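Local structure of MdcA (Pseudomonas aeruginosa, 5VIT) at residues A[351-356]-A[396-401]; A[447-450]-A[454-457]; A[460-465]-A[485-490]; A[472-475]-A[479-482]. The protein probably acts as the transferase subunit of malonate decarboxylase, exchanging acetyl for malonyl groups on the acyl-carrier subunit of the complex. One frame throughout, in Å; residues are numbered along the deposited sequence.

Contact 1: residues A[351-356]-A[396-401]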
loop_
_atom_site.group_PDB
_atom_site.type_symbol
_atom_site.label_atom_id
_atom_site.label_comp_id
_atom_site.label_asym_id
_atom_site.label_seq_id
_atom_site.Cartn_x
_atom_site.Cartn_y
_atom_site.Cartn_z
ATOM N N ALA A 351 3.297 -6.446 -27.674
ATOM C CA ALA A 351 3.762 -7.799 -27.342
ATOM C C ALA A 351 4.305 -7.928 -25.912
ATOM O O ALA A 351 4.827 -8.972 -25.520
ATOM C CB ALA A 351 4.827 -8.222 -28.340
ATOM N N VAL A 352 4.160 -6.875 -25.121
ATOM C CA VAL A 352 4.776 -6.843 -23.802
ATOM C C VAL A 352 3.738 -6.564 -22.690
ATOM O O VAL A 352 2.792 -5.827 -22.920
ATOM C CB VAL A 352 5.939 -5.814 -23.873
ATOM C CG1 VAL A 352 5.881 -4.743 -22.801
ATOM C CG2 VAL A 352 7.277 -6.549 -23.977
ATOM N N ASP A 353 3.879 -7.210 -21.519
ATOM C CA ASP A 353 2.897 -7.087 -20.421
ATOM C C ASP A 353 2.811 -5.684 -19.812
ATOM O O ASP A 353 1.766 -5.279 -19.277
ATOM C CB ASP A 353 3.214 -8.032 -19.238
ATOM C CG ASP A 353 3.101 -9.504 -19.576
ATOM O OD1 ASP A 353 2.514 -9.824 -20.606
ATOM O OD2 ASP A 353 3.618 -10.351 -18.803
ATOM N N LEU A 354 3.933 -4.977 -19.798
ATOM C CA LEU A 354 4.033 -3.837 -18.898
ATOM C C LEU A 354 5.013 -2.764 -19.384
ATOM O O LEU A 354 6.056 -3.067 -19.965
ATOM C CB LEU A 354 4.422 -4.332 -17.492
ATOM C CG LEU A 354 4.881 -3.350 -16.396
ATOM C CD1 LEU A 354 4.686 -3.989 -15.014
ATOM C CD2 LEU A 354 6.339 -2.888 -16.552
ATOM N N PHE A 355 4.658 -1.507 -19.132
ATOM C CA PHE A 355 5.603 -0.406 -19.232
ATOM C C PHE A 355 5.748 0.209 -17.869
ATOM O O PHE A 355 4.772 0.345 -17.136
ATOM C CB PHE A 355 5.142 0.661 -20.228
ATOM C CG PHE A 355 5.895 1.963 -20.113
ATOM C CD1 PHE A 355 7.148 2.107 -20.673
ATOM C CD2 PHE A 355 5.337 3.039 -19.454
ATOM C CE1 PHE A 355 7.841 3.316 -20.579
ATOM C CE2 PHE A 355 6.015 4.244 -19.343
ATOM C CZ PHE A 355 7.280 4.379 -19.912
ATOM N N ILE A 356 6.967 0.597 -17.522
ATOM C CA ILE A 356 7.166 1.326 -16.275
ATOM C C ILE A 356 8.177 2.430 -16.520
ATOM O O ILE A 356 9.242 2.187 -17.064
ATOM C CB ILE A 356 7.614 0.394 -15.116
ATOM C CG1 ILE A 356 7.813 1.191 -13.820
ATOM C CG2 ILE A 356 8.871 -0.390 -15.488
ATOM C CD1 ILE A 356 7.888 0.316 -12.554
ATOM N N THR A 396 -2.458 -12.641 -22.196
ATOM C CA THR A 396 -1.265 -13.079 -21.508
ATOM C C THR A 396 -1.694 -12.977 -20.028
ATOM O O THR A 396 -2.577 -12.175 -19.722
ATOM C CB THR A 396 -0.091 -12.183 -21.891
ATOM O OG1 THR A 396 1.108 -12.941 -22.010
ATOM C CG2 THR A 396 0.076 -11.105 -20.888
ATOM N N PRO A 397 -1.118 -13.791 -19.119
ATOM C CA PRO A 397 -1.652 -13.813 -17.744
ATOM C C PRO A 397 -1.684 -12.444 -17.053
ATOM O O PRO A 397 -2.714 -12.146 -16.451
ATOM C CB PRO A 397 -0.703 -14.766 -17.009
ATOM C CG PRO A 397 -0.191 -15.681 -18.107
ATOM C CD PRO A 397 0.004 -14.736 -19.277
ATOM N N ALA A 398 -0.623 -11.636 -17.159
ATOM C CA ALA A 398 -0.611 -10.306 -16.549
ATOM C C ALA A 398 -1.698 -9.402 -17.134
ATOM O O ALA A 398 -2.377 -8.684 -16.410
ATOM C CB ALA A 398 0.760 -9.649 -16.716
ATOM N N TRP A 399 -1.839 -9.447 -18.453
ATOM C CA TRP A 399 -2.792 -8.624 -19.191
ATOM C C TRP A 399 -4.236 -8.986 -18.818
ATOM O O TRP A 399 -5.100 -8.110 -18.709
ATOM C CB TRP A 399 -2.526 -8.794 -20.692
ATOM C CG TRP A 399 -3.344 -8.003 -21.639
ATOM C CD1 TRP A 399 -3.101 -6.734 -22.074
ATOM C CD2 TRP A 399 -4.506 -8.458 -22.350
ATOM N NE1 TRP A 399 -4.063 -6.352 -22.988
ATOM C CE2 TRP A 399 -4.930 -7.398 -23.181
ATOM C CE3 TRP A 399 -5.233 -9.657 -22.353
ATOM C CZ2 TRP A 399 -6.057 -7.493 -24.001
ATOM C CZ3 TRP A 399 -6.358 -9.754 -23.176
ATOM C CH2 TRP A 399 -6.754 -8.674 -23.987
ATOM N N LEU A 400 -4.480 -10.276 -18.588
ATOM C CA LEU A 400 -5.776 -10.737 -18.102
ATOM C C LEU A 400 -5.999 -10.370 -16.641
ATOM O O LEU A 400 -7.142 -10.168 -16.225
ATOM C CB LEU A 400 -5.924 -12.255 -18.260
ATOM C CG LEU A 400 -5.929 -12.834 -19.674
ATOM C CD1 LEU A 400 -5.845 -14.361 -19.611
ATOM C CD2 LEU A 400 -7.185 -12.380 -20.410
ATOM N N ASP A 401 -4.918 -10.284 -15.860
ATOM C CA ASP A 401 -5.031 -10.041 -14.410
ATOM C C ASP A 401 -5.685 -8.702 -14.082
ATOM O O ASP A 401 -6.129 -8.478 -12.964
ATOM C CB ASP A 401 -3.663 -10.089 -13.721
ATOM C CG ASP A 401 -3.784 -10.426 -12.229
ATOM O OD1 ASP A 401 -3.047 -9.851 -11.387
ATOM O OD2 ASP A 401 -4.650 -11.268 -11.898
HETATM O O HOH W 1 4.161 -11.665 -21.524
HETATM O O HOH W 2 2.009 -12.261 -17.982
#

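Contact 2: residues A[447-450]-A[454-457]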
loop_
_atom_site.group_PDB
_atom_site.type_symbol
_atom_site.label_atom_id
_atom_site.label_comp_id
_atom_site.label_asym_id
_atom_site.label_seq_id
_atom_site.Cartn_x
_atom_site.Cartn_y
_atom_site.Cartn_z
ATOM N N MET A 447 -0.498 25.541 -28.769
ATOM C CA MET A 447 -0.843 24.138 -28.995
ATOM C C MET A 447 -2.308 23.899 -28.680
ATOM O O MET A 447 -2.802 24.374 -27.656
ATOM C CB MET A 447 0.039 23.212 -28.147
ATOM C CG MET A 447 1.476 23.124 -28.613
ATOM S SD MET A 447 2.497 22.117 -27.516
ATOM C CE MET A 447 2.663 23.190 -26.108
ATOM N N PRO A 448 -3.008 23.161 -29.561
ATOM C CA PRO A 448 -4.443 22.896 -29.377
ATOM C C PRO A 448 -4.738 22.062 -28.107
ATOM O O PRO A 448 -5.825 22.140 -27.529
ATOM C CB PRO A 448 -4.833 22.134 -30.655
ATOM C CG PRO A 448 -3.540 21.615 -31.231
ATOM C CD PRO A 448 -2.466 22.549 -30.790
ATOM N N LEU A 449 -3.765 21.279 -27.664
ATOM C CA LEU A 449 -3.930 20.569 -26.405
ATOM C C LEU A 449 -2.634 20.536 -25.607
ATOM O O LEU A 449 -1.539 20.698 -26.149
ATOM C CB LEU A 449 -4.470 19.146 -26.643
ATOM C CG LEU A 449 -3.675 18.001 -27.259
ATOM C CD1 LEU A 449 -4.547 16.736 -27.255
ATOM C CD2 LEU A 449 -3.248 18.320 -28.684
ATOM N N ALA A 450 -2.784 20.363 -24.302
ATOM C CA ALA A 450 -1.651 20.260 -23.409
ATOM C C ALA A 450 -0.818 19.064 -23.797
ATOM O O ALA A 450 -1.348 17.960 -23.931
ATOM C CB ALA A 450 -2.111 20.135 -21.975
ATOM N N ILE A 454 1.682 10.884 -20.744
ATOM C CA ILE A 454 0.839 9.728 -20.524
ATOM C C ILE A 454 -0.402 10.216 -19.793
ATOM O O ILE A 454 -0.281 10.924 -18.776
ATOM C CB ILE A 454 1.581 8.636 -19.716
ATOM C CG1 ILE A 454 2.693 7.996 -20.569
ATOM C CG2 ILE A 454 0.619 7.598 -19.205
ATOM C CD1 ILE A 454 3.739 7.223 -19.739
ATOM N N TYR A 455 -1.583 9.883 -20.313
ATOM C CA TYR A 455 -2.835 10.331 -19.687
ATOM C C TYR A 455 -3.215 9.470 -18.489
ATOM O O TYR A 455 -2.986 8.252 -18.473
ATOM C CB TYR A 455 -3.981 10.354 -20.712
ATOM C CG TYR A 455 -3.851 11.490 -21.718
ATOM C CD1 TYR A 455 -3.105 11.330 -22.887
ATOM C CD2 TYR A 455 -4.449 12.730 -21.483
ATOM C CE1 TYR A 455 -2.971 12.374 -23.804
ATOM C CE2 TYR A 455 -4.318 13.778 -22.385
ATOM C CZ TYR A 455 -3.578 13.590 -23.550
ATOM O OH TYR A 455 -3.437 14.628 -24.450
ATOM N N GLY A 456 -3.795 10.118 -17.484
ATOM C CA GLY A 456 -4.162 9.453 -16.254
ATOM C C GLY A 456 -5.074 8.246 -16.403
ATOM O O GLY A 456 -5.062 7.359 -15.559
ATOM N N ASP A 457 -5.869 8.198 -17.463
ATOM C CA ASP A 457 -6.774 7.063 -17.654
ATOM C C ASP A 457 -6.051 5.861 -18.280
ATOM O O ASP A 457 -6.626 4.788 -18.435
ATOM C CB ASP A 457 -7.970 7.481 -18.507
ATOM C CG ASP A 457 -7.553 8.321 -19.698
ATOM O OD1 ASP A 457 -7.387 9.555 -19.539
ATOM O OD2 ASP A 457 -7.363 7.745 -20.782
HETATM O O HOH W 3 -3.801 16.985 -23.505
HETATM O O HOH W 4 -0.786 15.119 -25.149
#

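Contact 3: residues A[460-465]-A[485-490]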
loop_
_atom_site.group_PDB
_atom_site.type_symbol
_atom_site.label_atom_id
_atom_site.label_comp_id
_atom_site.label_asym_id
_atom_site.label_seq_id
_atom_site.Cartn_x
_atom_site.Cartn_y
_atom_site.Cartn_z
ATOM N N THR A 460 -2.220 2.226 -14.862
ATOM C CA THR A 460 -2.710 1.142 -14.001
ATOM C C THR A 460 -2.095 1.177 -12.594
ATOM O O THR A 460 -2.703 0.690 -11.629
ATOM C CB THR A 460 -2.444 -0.255 -14.641
ATOM O OG1 THR A 460 -1.033 -0.460 -14.842
ATOM C CG2 THR A 460 -3.157 -0.350 -15.991
ATOM N N HIS A 461 -0.901 1.754 -12.475
ATOM C CA HIS A 461 -0.182 1.763 -11.200
ATOM C C HIS A 461 0.575 3.057 -11.030
ATOM O O HIS A 461 1.365 3.437 -11.901
ATOM C CB HIS A 461 0.841 0.618 -11.096
ATOM C CG HIS A 461 0.253 -0.759 -11.103
ATOM N ND1 HIS A 461 -0.169 -1.379 -12.261
ATOM C CD2 HIS A 461 0.069 -1.658 -10.104
ATOM C CE1 HIS A 461 -0.615 -2.589 -11.971
ATOM N NE2 HIS A 461 -0.480 -2.784 -10.670
ATOM N N VAL A 462 0.368 3.725 -9.901
ATOM C CA VAL A 462 1.268 4.805 -9.535
ATOM C C VAL A 462 2.134 4.303 -8.398
ATOM O O VAL A 462 1.627 3.854 -7.364
ATOM C CB VAL A 462 0.531 6.084 -9.131
ATOM C CG1 VAL A 462 1.507 7.071 -8.454
ATOM C CG2 VAL A 462 -0.085 6.722 -10.353
ATOM N N LEU A 463 3.441 4.339 -8.617
ATOM C CA LEU A 463 4.381 3.816 -7.649
ATOM C C LEU A 463 5.273 4.945 -7.190
ATOM O O LEU A 463 5.893 5.644 -7.998
ATOM C CB LEU A 463 5.199 2.669 -8.243
ATOM C CG LEU A 463 6.508 2.253 -7.557
ATOM C CD1 LEU A 463 6.377 2.054 -6.047
ATOM C CD2 LEU A 463 7.069 0.986 -8.227
ATOM N N THR A 464 5.345 5.078 -5.873
ATOM C CA THR A 464 5.972 6.202 -5.203
ATOM C C THR A 464 6.790 5.657 -4.008
ATOM O O THR A 464 6.578 4.524 -3.622
ATOM C CB THR A 464 4.840 7.176 -4.794
ATOM O OG1 THR A 464 4.712 8.255 -5.745
ATOM C CG2 THR A 464 4.985 7.646 -3.457
ATOM N N GLU A 465 7.713 6.418 -3.416
ATOM C CA GLU A 465 8.372 5.936 -2.189
ATOM C C GLU A 465 7.374 5.666 -1.034
ATOM O O GLU A 465 7.704 4.954 -0.087
ATOM C CB GLU A 465 9.464 6.925 -1.723
ATOM C CG GLU A 465 8.999 8.134 -0.899
ATOM C CD GLU A 465 8.494 9.308 -1.736
ATOM O OE1 GLU A 465 8.289 9.150 -2.955
ATOM O OE2 GLU A 465 8.300 10.406 -1.172
ATOM N N ALA A 485 -3.855 10.546 -4.395
ATOM C CA ALA A 485 -3.574 11.376 -3.231
ATOM C C ALA A 485 -3.007 10.539 -2.063
ATOM O O ALA A 485 -2.111 11.001 -1.345
ATOM C CB ALA A 485 -4.853 12.143 -2.795
ATOM N N ALA A 486 -3.515 9.318 -1.879
ATOM C CA ALA A 486 -3.003 8.433 -0.815
ATOM C C ALA A 486 -1.519 8.077 -0.943
ATOM O O ALA A 486 -0.892 7.711 0.037
ATOM C CB ALA A 486 -3.812 7.151 -0.755
ATOM N N VAL A 487 -0.937 8.170 -2.132
ATOM C CA VAL A 487 0.482 7.848 -2.237
ATOM C C VAL A 487 1.308 9.043 -2.682
ATOM O O VAL A 487 2.464 8.893 -3.008
ATOM C CB VAL A 487 0.749 6.672 -3.207
ATOM C CG1 VAL A 487 -0.053 5.463 -2.779
ATOM C CG2 VAL A 487 0.427 7.060 -4.636
ATOM N N ALA A 488 0.721 10.234 -2.652
ATOM C CA ALA A 488 1.386 11.423 -3.174
ATOM C C ALA A 488 2.181 12.171 -2.105
ATOM O O ALA A 488 2.749 13.240 -2.382
ATOM C CB ALA A 488 0.357 12.355 -3.820
ATOM N N GLY A 489 2.242 11.612 -0.902
ATOM C CA GLY A 489 3.009 12.191 0.190
ATOM C C GLY A 489 2.520 13.554 0.679
ATOM O O GLY A 489 1.327 13.770 0.865
ATOM N N ILE A 490 3.453 14.478 0.887
ATOM C CA ILE A 490 3.110 15.805 1.372
ATOM C C ILE A 490 3.208 16.840 0.248
ATOM O O ILE A 490 3.389 18.032 0.499
ATOM C CB ILE A 490 4.010 16.209 2.554
ATOM C CG1 ILE A 490 5.469 16.278 2.111
ATOM C CG2 ILE A 490 3.834 15.214 3.725
ATOM C CD1 ILE A 490 6.419 16.651 3.225
#

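Contact 4: residues A[472-475]-A[479-482]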
loop_
_atom_site.group_PDB
_atom_site.type_symbol
_atom_site.label_atom_id
_atom_site.label_comp_id
_atom_site.label_asym_id
_atom_site.label_seq_id
_atom_site.Cartn_x
_atom_site.Cartn_y
_atom_site.Cartn_z
ATOM N N TYR A 472 -5.899 0.712 -11.653
ATOM C CA TYR A 472 -6.729 -0.067 -12.564
ATOM C C TYR A 472 -7.987 -0.547 -11.874
ATOM O O TYR A 472 -8.954 -0.923 -12.535
ATOM C CB TYR A 472 -5.955 -1.242 -13.129
ATOM C CG TYR A 472 -5.741 -2.406 -12.183
ATOM C CD1 TYR A 472 -4.639 -2.443 -11.342
ATOM C CD2 TYR A 472 -6.616 -3.493 -12.171
ATOM C CE1 TYR A 472 -4.429 -3.513 -10.492
ATOM C CE2 TYR A 472 -6.416 -4.561 -11.324
ATOM C CZ TYR A 472 -5.315 -4.566 -10.488
ATOM O OH TYR A 472 -5.088 -5.624 -9.641
ATOM N N LYS A 473 -7.978 -0.518 -10.541
ATOM C CA LYS A 473 -9.139 -0.921 -9.750
ATOM C C LYS A 473 -10.153 0.209 -9.562
ATOM O O LYS A 473 -11.290 -0.033 -9.159
ATOM C CB LYS A 473 -8.679 -1.434 -8.376
ATOM C CG LYS A 473 -7.823 -2.713 -8.424
ATOM C CD LYS A 473 -7.293 -3.022 -7.026
ATOM C CE LYS A 473 -6.797 -4.446 -6.859
ATOM N NZ LYS A 473 -6.005 -4.596 -5.574
ATOM N N ALA A 474 -9.744 1.446 -9.833
ATOM C CA ALA A 474 -10.644 2.595 -9.674
ATOM C C ALA A 474 -11.902 2.499 -10.548
ATOM O O ALA A 474 -11.821 2.285 -11.757
ATOM C CB ALA A 474 -9.891 3.906 -9.976
ATOM N N ARG A 475 -13.062 2.693 -9.932
ATOM C CA ARG A 475 -14.333 2.572 -10.643
ATOM C C ARG A 475 -14.943 3.935 -11.010
ATOM O O ARG A 475 -15.983 3.996 -11.663
ATOM C CB ARG A 475 -15.317 1.746 -9.809
ATOM C CG ARG A 475 -14.639 0.767 -8.820
ATOM C CD ARG A 475 -15.631 0.227 -7.787
ATOM N NE ARG A 475 -16.084 1.293 -6.899
ATOM C CZ ARG A 475 -15.546 1.585 -5.719
ATOM N NH1 ARG A 475 -14.537 0.859 -5.245
ATOM N NH2 ARG A 475 -16.040 2.592 -5.001
ATOM N N GLU A 479 -12.451 8.172 -7.419
ATOM C CA GLU A 479 -11.776 7.137 -6.643
ATOM C C GLU A 479 -10.298 7.082 -7.015
ATOM O O GLU A 479 -9.427 6.922 -6.157
ATOM C CB GLU A 479 -12.436 5.776 -6.860
ATOM C CG GLU A 479 -11.794 4.697 -6.023
ATOM C CD GLU A 479 -12.477 3.370 -6.182
ATOM O OE1 GLU A 479 -12.396 2.565 -5.230
ATOM O OE2 GLU A 479 -13.099 3.147 -7.250
ATOM N N ARG A 480 -10.031 7.242 -8.304
ATOM C CA ARG A 480 -8.678 7.336 -8.833
ATOM C C ARG A 480 -7.898 8.505 -8.218
ATOM O O ARG A 480 -6.733 8.344 -7.833
ATOM C CB ARG A 480 -8.744 7.478 -10.344
ATOM C CG ARG A 480 -7.418 7.437 -11.048
ATOM C CD ARG A 480 -7.683 7.233 -12.510
ATOM N NE ARG A 480 -7.468 8.443 -13.259
ATOM C CZ ARG A 480 -8.208 8.842 -14.286
ATOM N NH1 ARG A 480 -9.250 8.132 -14.681
ATOM N NH2 ARG A 480 -7.897 9.971 -14.911
ATOM N N GLN A 481 -8.547 9.665 -8.111
ATOM C CA GLN A 481 -7.970 10.821 -7.423
ATOM C C GLN A 481 -7.630 10.479 -5.973
ATOM O O GLN A 481 -6.560 10.848 -5.474
ATOM C CB GLN A 481 -8.937 12.026 -7.457
ATOM C CG GLN A 481 -9.148 12.589 -8.862
ATOM C CD GLN A 481 -10.389 13.465 -8.969
ATOM O OE1 GLN A 481 -11.210 13.499 -8.063
ATOM N NE2 GLN A 481 -10.526 14.170 -10.087
ATOM N N ALA A 482 -8.540 9.782 -5.295
ATOM C CA ALA A 482 -8.312 9.448 -3.894
ATOM C C ALA A 482 -7.082 8.555 -3.778
ATOM O O ALA A 482 -6.260 8.720 -2.882
ATOM C CB ALA A 482 -9.541 8.752 -3.276
#

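Contact 1: residues A[351-356]-A[396-401]
D353 carries most of this contact, its carboxylate lying over the methyl of A398 and linked through water to T396 at the start of helix 397-400. With CG anti to its own carbonyl carbon (chi1 -65°), the side chain swings across to the helix, and A398 CB comes within 3.7 Å of D353 CG and 3.6 Å of D353 OD2. The polar link runs through water. Water 2 donates to D353 OD2 at 2.6 Å and accepts from A398 N at 2.8 Å, so an amide of the first helical turn reaches the carboxylate indirectly. On the other oxygen, water 1 donates to D353 OD1 at 2.6 Å and makes only a weak, long bond to T396 OG1. The backbone N of Q255 binds OD2 as well, so this oxygen is held by an amide and a water, while S256 OG bonds the D353 amide. The Q255 amide, the waters and the nearby helix start would be expected to offset the cost of burying a charge here. Such a water-bridged carboxylate joins the beginning of an inner parallel strand, 354-357, to the first turn of helix 397-400, beside the mixed sheet of this alpha/beta fold.

Contact 2: residues A[447-450]-A[454-457]
The hydroxyl of Y455 is gripped by two waters that both reach back to the carbonyl of A450, closing a small ring of hydrogen bonds between the two segments. They lie in the loop that leads from helix 437-445 into strand 461-464, the return leg of a beta-alpha-beta crossover whose outgoing strand is 416-420. Water 3 donates to Y455 OH at 2.6 Å and to A450 O at 2.7 Å. Water 4 plays a different part, accepting from Y455 OH at 2.8 Å while donating to A450 O at 3.1 Å. The phenol thus gives its proton to one water and receives one from the other, and A450 O takes two. With A450 O and Y455 OH 4.0 Å apart, the waters do the work of a direct bond. On the Y455 side, CG is anti to the carbonyl carbon (chi1 -72°), which sends the ring toward L449 and A450. The two segments are held separately: M447 and A450 rest on helix 437-445, and G456 N bonds H367 ND1. The remaining approach is a peripheral van der Waals one, a methyl against the hydroxyl. L449 is exposed, and its side chain crosses that of Y455 at about a right angle, putting L449 CD1 3.7 Å from Y455 OH.

Contact 3: residues A[460-465]-A[485-490]
V462 and V487 meet without a flat group between them; the nearby aromatic ring is that of F432, in strand 432-433, which V462 and T464 touch from the strand and A488 from the turn after the helix. The imidazole of H461 belongs to the strand but not to the contact: H461 ND1 and T460 OG1 are hydrogen-bonded at 2.9 Å, H461 NE2 bonds H252 NE2, and the rings of H252 and Y470 meet it at steep angles. The setting is the mixed sheet of an alpha/beta fold, in which strand 461-464 receives the C-terminal end of helix 477-486 after an antiparallel hairpin with strand 467-469. V487 buries the most surface. With CG1 anti to the carbonyl carbon (chi1 -56°), its CG2 lies between backbone N and carbonyl carbon and reaches V462 CG1 at 4.0 Å, the branched side chains crossing at a slant. T464 lies alongside the V487 backbone, but the model is too tight there to interpret; its hydroxyl is bonded to V421 O. Beyond the contact, E465 and I490 pack on G83 and R61 of the MdcC chain, so both segments also meet that subunit. Where the helix gives out, A488 N bonds A485 O at 3.2 Å.

Contact 4: residues A[472-475]-A[479-482]
The carboxylate of E479 holds R475 twice, once by its backbone and once by its side chain. R475 N donates to E479 OE2 at 2.7 Å and nearly straight, at 174°; the amide comes to the anti side of this oxygen, somewhat out of the carboxylate plane. The salt bridge joins R475 NH1 and E479 OE1, also 2.7 Å apart. It is not a flat, side-on pairing: the guanidinium and carboxylate planes stand 62° apart, and E479 OE2 lies 3.2 Å above the guanidinium plane, over its centre. One bend makes this possible: R475 folds back at chi3 (-67°), laying the guanidinium over the acid, while E479 stays extended and reaches out from the helix. Next to the polar pair, the methyl of A474 packs against the turn that bears E479, with A474 CB 3.8 Å from R480 CB and 3.7 Å from R480 N. Past CB the R480 side chain heads elsewhere, its NH2 bonding D365 O. At the start of helix 477-486, S476 OG takes the E479 amide while the E479 carboxylate takes the R475 amide, a side-chain and backbone closure of the first helical turn, and it marks the N-terminal end of a surface helix that follows a short 3-10 turn.

Contact 1 comes first in the chain and closes a long excursion of 39 residues, bringing the start of strand 354-357 up to helix 397-400. Contact 2 follows in series, pinching a short loop, with three residues between its segments, before strand 461-464. That strand opens contact 3, which closes on the end of helix 477-486, and contact 4, at the beginning of the same helix, is nested inside its loop. Contacts 1 and 3 reach the same mixed sheet. Between contacts, F355 packs on I454, Y472 lies near D401, and R480 approaches G456 and D457. T460 and Y472 join contacts 3 and 4 through a probable backbone hydrogen bond.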